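Local coordinates for protein UDP-glucose 6-dehydrogenase (Pyrobaculum islandicum, PDB 3VTF) that probably catalyses the two-step, NAD-dependent oxidation of UDP-glucose to UDP-glucuronate, at residues I67-G71 with P345-D349; L235-S240 with G279-F285; G275-G279 with G440-A444. One frame throughout, in Å; residues are numbered along the deposited sequence.

In the fold
Contact 1 lies at the surface, whereas contacts 2 and 3 are buried. In contact 1 a loop of the NAD-binding domain meets a loop of the UDP-binding domain across the cleft, through one phenol-to-amide hydrogen bond and a few polar edges. Contacts 2 and 3 draw on one loop, 275-285, and share Gly-279; both touch UDP-glucose. Contact 2 sets phenylalanines against helix 221-251 within the central domain, and contact 3 sets the loop's glycine-rich start against the C-terminal tail. Neither has a hydrogen bond between its segments: apolar groups fill the interface, while Gly-275 N and O and Gly-281 N bond to the nucleotide.

Contact 1. Residues I67-G71 with P345-D349; sequences IYEPG and PNTDD
Tyr-68 reaches across to the loop 345-349 and meets three consecutive residues, Asn-346, Thr-347 and Asp-348. Its CG stands anti to the backbone N (chi1 170°), and the side chain runs from Asp-348 at its CB end to Asn-346 at its OH, with its edge rather than its face presented to the opposing backbone. Tyr-68 CD2 comes to 3.9 Å from Thr-347 CA, and Tyr-68 CE2 to 3.5 Å from Asn-346 O. Here, beside the buried Thr-347, lies the inner part of the contact, where a flat ring suits a backbone with no bulky side chain in the way: the side chain of Thr-347 is directed away, to the neighbourhood of Glu-179 and Lys-344, both substrate-binding residues. Tyr-68 CB lies 3.5 Å from Asp-348 OD1, while Asp-348 OD2 is held by a salt bridge to Lys-379.

The outer side, where Asn-346 and Pro-70 are partly exposed to solvent, is held more loosely. Tyr-68 OH donates to Asn-346 OD1 over a long 3.3 Å, and the donor stands 37° out of the carbonyl plane, so the bond is not directed at a lone pair. The ring and amide planes are 71° apart. Beside them Pro-70 CG lies 3.4 Å from Asn-346 ND2, a rigid ring alongside an amide. Glu-69, which makes no contact here, accepts from the backbone N of Gly-180 and Ala-182 with its two carboxylate oxygens. Such a loop-to-loop bridge fits the UDP-glucose/GDP-mannose dehydrogenase fold, in which NAD-binding and UDP-binding domains face each other across the active site.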
# COMPACT_ATOMS: atom_id res chain seq x y z
N ILE A 67 -25.76 -6.10 19.60
CA ILE A 67 -24.35 -6.29 19.19
C ILE A 67 -23.58 -5.27 19.95
O ILE A 67 -24.16 -4.24 20.35
CB ILE A 67 -24.11 -6.06 17.64
CG1 ILE A 67 -24.62 -4.68 17.16
CG2 ILE A 67 -24.68 -7.23 16.83
CD1 ILE A 67 -23.96 -4.17 15.86
N TYR A 68 -22.30 -5.51 20.16
CA TYR A 68 -21.55 -4.54 20.93
C TYR A 68 -20.85 -3.57 20.03
O TYR A 68 -20.04 -3.99 19.22
CB TYR A 68 -20.51 -5.23 21.82
CG TYR A 68 -19.61 -4.23 22.42
CD1 TYR A 68 -20.10 -3.29 23.37
CD2 TYR A 68 -18.26 -4.17 22.04
CE1 TYR A 68 -19.24 -2.34 23.93
CE2 TYR A 68 -17.42 -3.21 22.60
CZ TYR A 68 -17.92 -2.34 23.54
OH TYR A 68 -17.10 -1.42 24.02
N GLU A 69 -21.08 -2.28 20.23
CA GLU A 69 -20.40 -1.27 19.44
C GLU A 69 -20.31 -0.02 20.32
O GLU A 69 -21.35 0.45 20.81
CB GLU A 69 -21.24 -0.96 18.17
CG GLU A 69 -20.66 0.09 17.23
CD GLU A 69 -19.27 -0.21 16.68
OE1 GLU A 69 -18.95 -1.31 16.18
OE2 GLU A 69 -18.44 0.69 16.64
N PRO A 70 -19.10 0.50 20.52
CA PRO A 70 -18.89 1.59 21.49
C PRO A 70 -19.80 2.79 21.22
O PRO A 70 -19.82 3.33 20.07
CB PRO A 70 -17.41 1.98 21.25
CG PRO A 70 -16.77 0.68 20.85
CD PRO A 70 -17.82 -0.06 20.03
N GLY A 71 -20.59 3.18 22.24
CA GLY A 71 -21.49 4.36 22.09
C GLY A 71 -22.84 4.07 21.40
O GLY A 71 -23.69 4.94 21.31
N PRO A 345 -9.33 -5.96 19.02
CA PRO A 345 -9.69 -5.49 20.35
C PRO A 345 -11.01 -4.69 20.36
O PRO A 345 -11.39 -4.05 19.38
CB PRO A 345 -8.53 -4.52 20.72
CG PRO A 345 -7.35 -5.03 19.92
CD PRO A 345 -8.01 -5.38 18.59
N ASN A 346 -11.69 -4.75 21.51
CA ASN A 346 -12.89 -3.95 21.69
C ASN A 346 -14.11 -4.34 20.79
O ASN A 346 -14.82 -3.48 20.20
CB ASN A 346 -12.54 -2.47 21.58
CG ASN A 346 -13.45 -1.65 22.45
OD1 ASN A 346 -13.94 -2.14 23.50
ND2 ASN A 346 -13.76 -0.42 22.01
N THR A 347 -14.29 -5.65 20.65
CA THR A 347 -15.52 -6.18 20.06
C THR A 347 -15.65 -7.52 20.72
O THR A 347 -14.71 -8.04 21.38
CB THR A 347 -15.43 -6.45 18.55
OG1 THR A 347 -14.29 -7.30 18.32
CG2 THR A 347 -15.23 -5.18 17.70
N ASP A 348 -16.82 -8.12 20.51
CA ASP A 348 -17.04 -9.45 21.00
C ASP A 348 -17.22 -10.41 19.80
O ASP A 348 -17.37 -11.63 19.97
CB ASP A 348 -18.18 -9.54 22.04
CG ASP A 348 -19.54 -9.19 21.47
OD1 ASP A 348 -19.58 -8.39 20.53
OD2 ASP A 348 -20.58 -9.73 21.98
N ASP A 349 -17.09 -9.85 18.63
CA ASP A 349 -17.14 -10.57 17.35
C ASP A 349 -15.94 -11.53 17.17
O ASP A 349 -14.76 -11.08 17.20
CB ASP A 349 -17.14 -9.49 16.23
CG ASP A 349 -17.43 -10.04 14.86
OD1 ASP A 349 -17.40 -11.27 14.66
OD2 ASP A 349 -17.70 -9.23 13.95

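Contact 2. Residues L235-S240 with G279-F285; sequences LALKIS and GFGGSCF. With UPG (uridine-5'-diphosphate-glucose), chain B.
Phe-280 of the loop and Phe-285 at the start of helix 285-298 pack on one side of helix 221-251, where Ala-236 is small enough to let both rings approach. Phe-280 can be followed outward. Its CB touches the ribose of UDP-glucose, 3.2 Å from O4C. With CG between the backbone N and the carbonyl carbon (chi1 43°), the ring is then carried from the sugar to the helix. CD2 lies 4.0 Å from Ile-239 CG2, which sits at the ring edge; CE2 is 3.5 Å from Ser-240 OG, a hydroxyl whose hydrogen bond goes to Val-309 O; CZ meets Ala-236 CB. Ala-236 CB stands over one face of the Phe-280 ring, 3.9 Å from its centroid and 23° off the normal, a CH-pi contact.

Phe-285 fills the space between helix and substrate. Its CZ packs 3.5 Å from Leu-235 CB, Ile-239 CD1 comes to the ring edge at CE2, and CE1 lies 3.5 Å from C1' of the glucose. Ile-239 also serves both sides: CG1, CG2 and CD1 all lie against the uracil, and CG2 and CD1 touch the phenylalanines as well, a branched apolar surface suited to a flat base.

Gly-281 N donates to ribose O3C at 176°, an almost straight bond, and Gly-279 adopts a backbone conformation that a side chain would strain. Gly-279 O is bonded to Arg-427 of the UDP-binding domain. Further along, Cys-284 brings its SG beside C6' of the glucose, the carbon that is oxidised, as expected of its predicted role as nucleophile. A glycine-rich loop ending in this cysteine at the start of helix 285-298 is characteristic of the UDP-glucose dehydrogenase active site.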
# COMPACT_ATOMS: atom_id res chain seq x y z
N LEU A 235 -6.07 -2.49 1.96
CA LEU A 235 -5.74 -2.59 3.40
C LEU A 235 -5.24 -3.98 3.78
O LEU A 235 -4.28 -4.13 4.56
CB LEU A 235 -6.92 -2.19 4.26
CG LEU A 235 -7.29 -0.68 4.07
CD1 LEU A 235 -8.72 -0.37 4.54
CD2 LEU A 235 -6.29 0.23 4.80
N ALA A 236 -5.93 -5.01 3.29
CA ALA A 236 -5.49 -6.38 3.53
C ALA A 236 -4.08 -6.60 2.97
O ALA A 236 -3.26 -7.29 3.60
CB ALA A 236 -6.53 -7.37 2.91
N LEU A 237 -3.80 -5.97 1.82
CA LEU A 237 -2.51 -6.07 1.16
C LEU A 237 -1.43 -5.42 2.04
O LEU A 237 -0.29 -5.94 2.11
CB LEU A 237 -2.56 -5.39 -0.24
CG LEU A 237 -1.33 -5.12 -1.07
CD1 LEU A 237 -1.58 -4.69 -2.53
CD2 LEU A 237 -0.65 -3.92 -0.46
N LYS A 238 -1.73 -4.25 2.64
CA LYS A 238 -0.70 -3.66 3.55
C LYS A 238 -0.38 -4.58 4.64
O LYS A 238 0.80 -4.64 5.02
CB LYS A 238 -1.14 -2.31 4.17
CG LYS A 238 -1.57 -1.31 3.08
CD LYS A 238 -1.63 0.22 3.44
CE LYS A 238 -0.57 0.72 4.45
NZ LYS A 238 -0.66 2.25 4.67
N ILE A 239 -1.41 -5.21 5.26
CA ILE A 239 -1.18 -6.13 6.37
C ILE A 239 -0.30 -7.34 5.90
O ILE A 239 0.68 -7.72 6.57
CB ILE A 239 -2.53 -6.63 6.91
CG1 ILE A 239 -3.32 -5.44 7.51
CG2 ILE A 239 -2.35 -7.64 8.03
CD1 ILE A 239 -4.76 -5.79 7.85
N SER A 240 -0.65 -7.93 4.76
CA SER A 240 0.08 -9.11 4.27
C SER A 240 1.49 -8.75 3.80
O SER A 240 2.44 -9.56 3.95
CB SER A 240 -0.73 -9.76 3.09
OG SER A 240 -1.80 -10.42 3.65
N GLY A 279 -2.32 -11.82 11.17
CA GLY A 279 -3.07 -11.52 9.91
C GLY A 279 -4.43 -10.93 10.18
O GLY A 279 -4.77 -10.66 11.36
N PHE A 280 -5.27 -10.83 9.15
CA PHE A 280 -6.61 -10.17 9.39
C PHE A 280 -7.68 -11.23 9.52
O PHE A 280 -7.67 -12.25 8.78
CB PHE A 280 -6.91 -9.18 8.23
CG PHE A 280 -6.57 -9.74 6.83
CD1 PHE A 280 -7.52 -10.47 6.11
CD2 PHE A 280 -5.34 -9.51 6.23
CE1 PHE A 280 -7.28 -11.00 4.87
CE2 PHE A 280 -5.04 -10.03 4.97
CZ PHE A 280 -6.03 -10.81 4.27
N GLY A 281 -8.64 -11.00 10.45
CA GLY A 281 -9.82 -11.82 10.52
C GLY A 281 -11.05 -10.90 10.37
O GLY A 281 -10.98 -9.84 9.69
N GLY A 282 -12.15 -11.29 10.98
CA GLY A 282 -13.40 -10.49 10.89
C GLY A 282 -14.20 -10.94 9.65
O GLY A 282 -13.72 -11.74 8.82
N SER A 283 -15.41 -10.43 9.54
CA SER A 283 -16.32 -10.86 8.48
C SER A 283 -16.14 -10.09 7.23
O SER A 283 -16.92 -10.32 6.31
CB SER A 283 -17.80 -10.77 8.89
OG SER A 283 -18.10 -9.43 9.23
N CYS A 284 -15.12 -9.20 7.13
CA CYS A 284 -14.95 -8.50 5.86
C CYS A 284 -13.72 -8.84 5.06
O CYS A 284 -13.84 -9.20 3.89
CB CYS A 284 -15.07 -6.98 6.09
SG CYS A 284 -16.85 -6.65 6.56
N PHE A 285 -12.51 -8.59 5.62
CA PHE A 285 -11.36 -8.64 4.76
C PHE A 285 -11.11 -10.03 4.13
O PHE A 285 -10.79 -10.10 2.96
CB PHE A 285 -10.08 -8.24 5.57
CG PHE A 285 -9.86 -6.74 5.67
CD1 PHE A 285 -10.82 -5.80 5.19
CD2 PHE A 285 -8.67 -6.26 6.18
CE1 PHE A 285 -10.59 -4.44 5.29
CE2 PHE A 285 -8.43 -4.91 6.22
CZ PHE A 285 -9.42 -3.99 5.83
N1 UPG B . -5.27 -5.91 11.41
C2 UPG B . -3.92 -6.35 11.34
N3 UPG B . -2.95 -5.44 11.23
C4 UPG B . -3.26 -4.10 11.11
C5 UPG B . -4.61 -3.61 11.14
C6 UPG B . -5.62 -4.59 11.25
O2 UPG B . -3.61 -7.58 11.42
O4 UPG B . -2.30 -3.27 10.95
C1C UPG B . -6.28 -6.99 11.50
C2C UPG B . -7.19 -6.74 12.68
O2C UPG B . -6.71 -7.34 13.88
C3C UPG B . -8.51 -7.41 12.22
C4C UPG B . -8.51 -7.22 10.71
O4C UPG B . -7.17 -6.81 10.37
O3C UPG B . -8.40 -8.85 12.42
C5C UPG B . -9.49 -6.12 10.22
O5C UPG B . -9.36 -5.01 11.12
PA UPG B . -10.32 -3.65 10.88
O1A UPG B . -9.99 -2.98 9.51
O2A UPG B . -10.35 -2.85 12.21
O3A UPG B . -11.76 -4.36 10.97
PB UPG B . -13.16 -4.13 10.14
O1B UPG B . -14.20 -3.69 11.14
O2B UPG B . -13.23 -5.57 9.58
O3B UPG B . -13.04 -2.93 9.10
C1' UPG B . -12.77 -3.19 7.69
C2' UPG B . -12.27 -1.90 7.08
C3' UPG B . -13.46 -0.91 7.01
C4' UPG B . -14.59 -1.58 6.19
C5' UPG B . -15.08 -2.84 7.01
C6' UPG B . -16.18 -3.70 6.34
O2' UPG B . -11.32 -1.49 8.14
O3' UPG B . -12.99 0.26 6.37
O4' UPG B . -15.68 -0.65 6.14
O5' UPG B . -13.91 -3.71 7.00
O6' UPG B . -16.07 -3.61 4.90

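Contact 3. Residues G275-G279 with G440-A444; sequences GAGLG and GVAWA. With UPG (uridine-5'-diphosphate-glucose), chain B.
A tryptophan pressed edge-on against a glycine backbone is the unusual feature here: Trp-443, the penultimate residue of the chain, brings CZ3 to 3.7 Å from Gly-277 CA, which lies near the ring plane. Trp-443 CZ3 is also 3.4 Å from Ala-276 O, a carbonyl that accepts a hydrogen bond from Tyr-257 OH. Gly-277 suits the place because its backbone angles would push a side chain against the preceding carbonyl. The indole CG lies between the backbone N and the carbonyl carbon (chi1 47°), folding the ring back over its own chain, with Gly-440 CA over one face.

Small apolar groups complete the interface. Ala-276 CB and Ala-442 CB meet methyl to methyl at 3.9 Å, and Leu-278 CD2 lies 4.1 Å from Val-441 CG2, the two side chains crossing at about a right angle.

On its other side the loop reads the uracil. Gly-275 N donates to O4 of the base at 2.8 Å in a bent bond (137°). Gly-275 O accepts from N3 of the base at 3.0 Å, nearly straight (171°); a side chain on Gly-275 would collide with O4.

The tail follows strand 437-440, an outermost strand, within this chain, of the parallel sheet, and is packed with the loop among helices 221-251, 256-264 and 304-328, with Asn-243 and Met-316 touching Ala-442.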
# COMPACT_ATOMS: atom_id res chain seq x y z
N GLY A 275 0.53 -3.36 10.64
CA GLY A 275 0.68 -4.13 11.85
C GLY A 275 0.84 -5.62 11.57
O GLY A 275 -0.14 -6.40 11.55
N ALA A 276 2.10 -6.02 11.40
CA ALA A 276 2.43 -7.41 11.12
C ALA A 276 1.94 -8.24 12.30
O ALA A 276 1.77 -7.73 13.41
CB ALA A 276 3.96 -7.50 11.03
N GLY A 277 1.67 -9.50 12.07
CA GLY A 277 1.22 -10.43 13.13
C GLY A 277 0.44 -11.58 12.54
O GLY A 277 0.80 -12.10 11.48
N LEU A 278 -0.59 -12.01 13.27
CA LEU A 278 -1.32 -13.21 12.86
C LEU A 278 -2.17 -13.05 11.63
O LEU A 278 -2.71 -14.05 11.12
CB LEU A 278 -2.24 -13.68 13.99
CG LEU A 278 -1.62 -14.33 15.21
CD1 LEU A 278 -2.82 -14.83 16.04
CD2 LEU A 278 -0.90 -15.56 14.69
N GLY A 279 -2.32 -11.82 11.17
CA GLY A 279 -3.07 -11.52 9.91
C GLY A 279 -4.43 -10.93 10.18
O GLY A 279 -4.77 -10.66 11.36
N GLY A 440 8.29 -13.56 18.16
CA GLY A 440 7.35 -12.73 17.36
C GLY A 440 6.90 -13.53 16.14
O GLY A 440 7.69 -14.27 15.52
N VAL A 441 5.64 -13.42 15.79
CA VAL A 441 5.13 -14.22 14.67
C VAL A 441 5.75 -13.68 13.37
O VAL A 441 5.93 -14.46 12.44
CB VAL A 441 3.57 -14.20 14.56
CG1 VAL A 441 3.14 -15.06 13.39
CG2 VAL A 441 3.00 -14.91 15.79
N ALA A 442 6.06 -12.37 13.32
CA ALA A 442 6.57 -11.75 12.10
C ALA A 442 7.55 -10.67 12.43
O ALA A 442 7.66 -9.57 11.78
CB ALA A 442 5.33 -11.18 11.35
N TRP A 443 8.34 -10.90 13.48
CA TRP A 443 9.44 -9.99 13.78
C TRP A 443 10.33 -10.78 14.74
O TRP A 443 9.91 -11.82 15.31
CB TRP A 443 8.97 -8.69 14.50
CG TRP A 443 8.03 -8.96 15.67
CD1 TRP A 443 8.35 -9.12 17.02
CD2 TRP A 443 6.58 -9.19 15.61
NE1 TRP A 443 7.21 -9.37 17.77
CE2 TRP A 443 6.14 -9.46 16.98
CE3 TRP A 443 5.63 -9.13 14.58
CZ2 TRP A 443 4.81 -9.70 17.30
CZ3 TRP A 443 4.30 -9.43 14.89
CH2 TRP A 443 3.88 -9.66 16.23
N ALA A 444 11.53 -10.27 14.95
CA ALA A 444 12.38 -10.79 16.05
C ALA A 444 12.12 -9.96 17.28
O ALA A 444 11.74 -8.76 17.19
CB ALA A 444 13.83 -10.68 15.63
OXT ALA A 444 12.26 -10.46 18.42
N1 UPG B . -5.27 -5.91 11.41
C2 UPG B . -3.92 -6.35 11.34
N3 UPG B . -2.95 -5.44 11.23
C4 UPG B . -3.26 -4.10 11.11
C5 UPG B . -4.61 -3.61 11.14
C6 UPG B . -5.62 -4.59 11.25
O2 UPG B . -3.61 -7.58 11.42
O4 UPG B . -2.30 -3.27 10.95
C1C UPG B . -6.28 -6.99 11.50
C2C UPG B . -7.19 -6.74 12.68
O2C UPG B . -6.71 -7.34 13.88
C3C UPG B . -8.51 -7.41 12.22
C4C UPG B . -8.51 -7.22 10.71
O4C UPG B . -7.17 -6.81 10.37
O3C UPG B . -8.40 -8.85 12.42
C5C UPG B . -9.49 -6.12 10.22
O5C UPG B . -9.36 -5.01 11.12
PA UPG B . -10.32 -3.65 10.88
O1A UPG B . -9.99 -2.98 9.51
O2A UPG B . -10.35 -2.85 12.21
O3A UPG B . -11.76 -4.36 10.97
PB UPG B . -13.16 -4.13 10.14
O1B UPG B . -14.20 -3.69 11.14
O2B UPG B . -13.23 -5.57 9.58
O3B UPG B . -13.04 -2.93 9.10
C1' UPG B . -12.77 -3.19 7.69
C2' UPG B . -12.27 -1.90 7.08
C3' UPG B . -13.46 -0.91 7.01
C4' UPG B . -14.59 -1.58 6.19
C5' UPG B . -15.08 -2.84 7.01
C6' UPG B . -16.18 -3.70 6.34
O2' UPG B . -11.32 -1.49 8.14
O3' UPG B . -12.99 0.26 6.37
O4' UPG B . -15.68 -0.65 6.14
O5' UPG B . -13.91 -3.71 7.00
O6' UPG B . -16.07 -3.61 4.90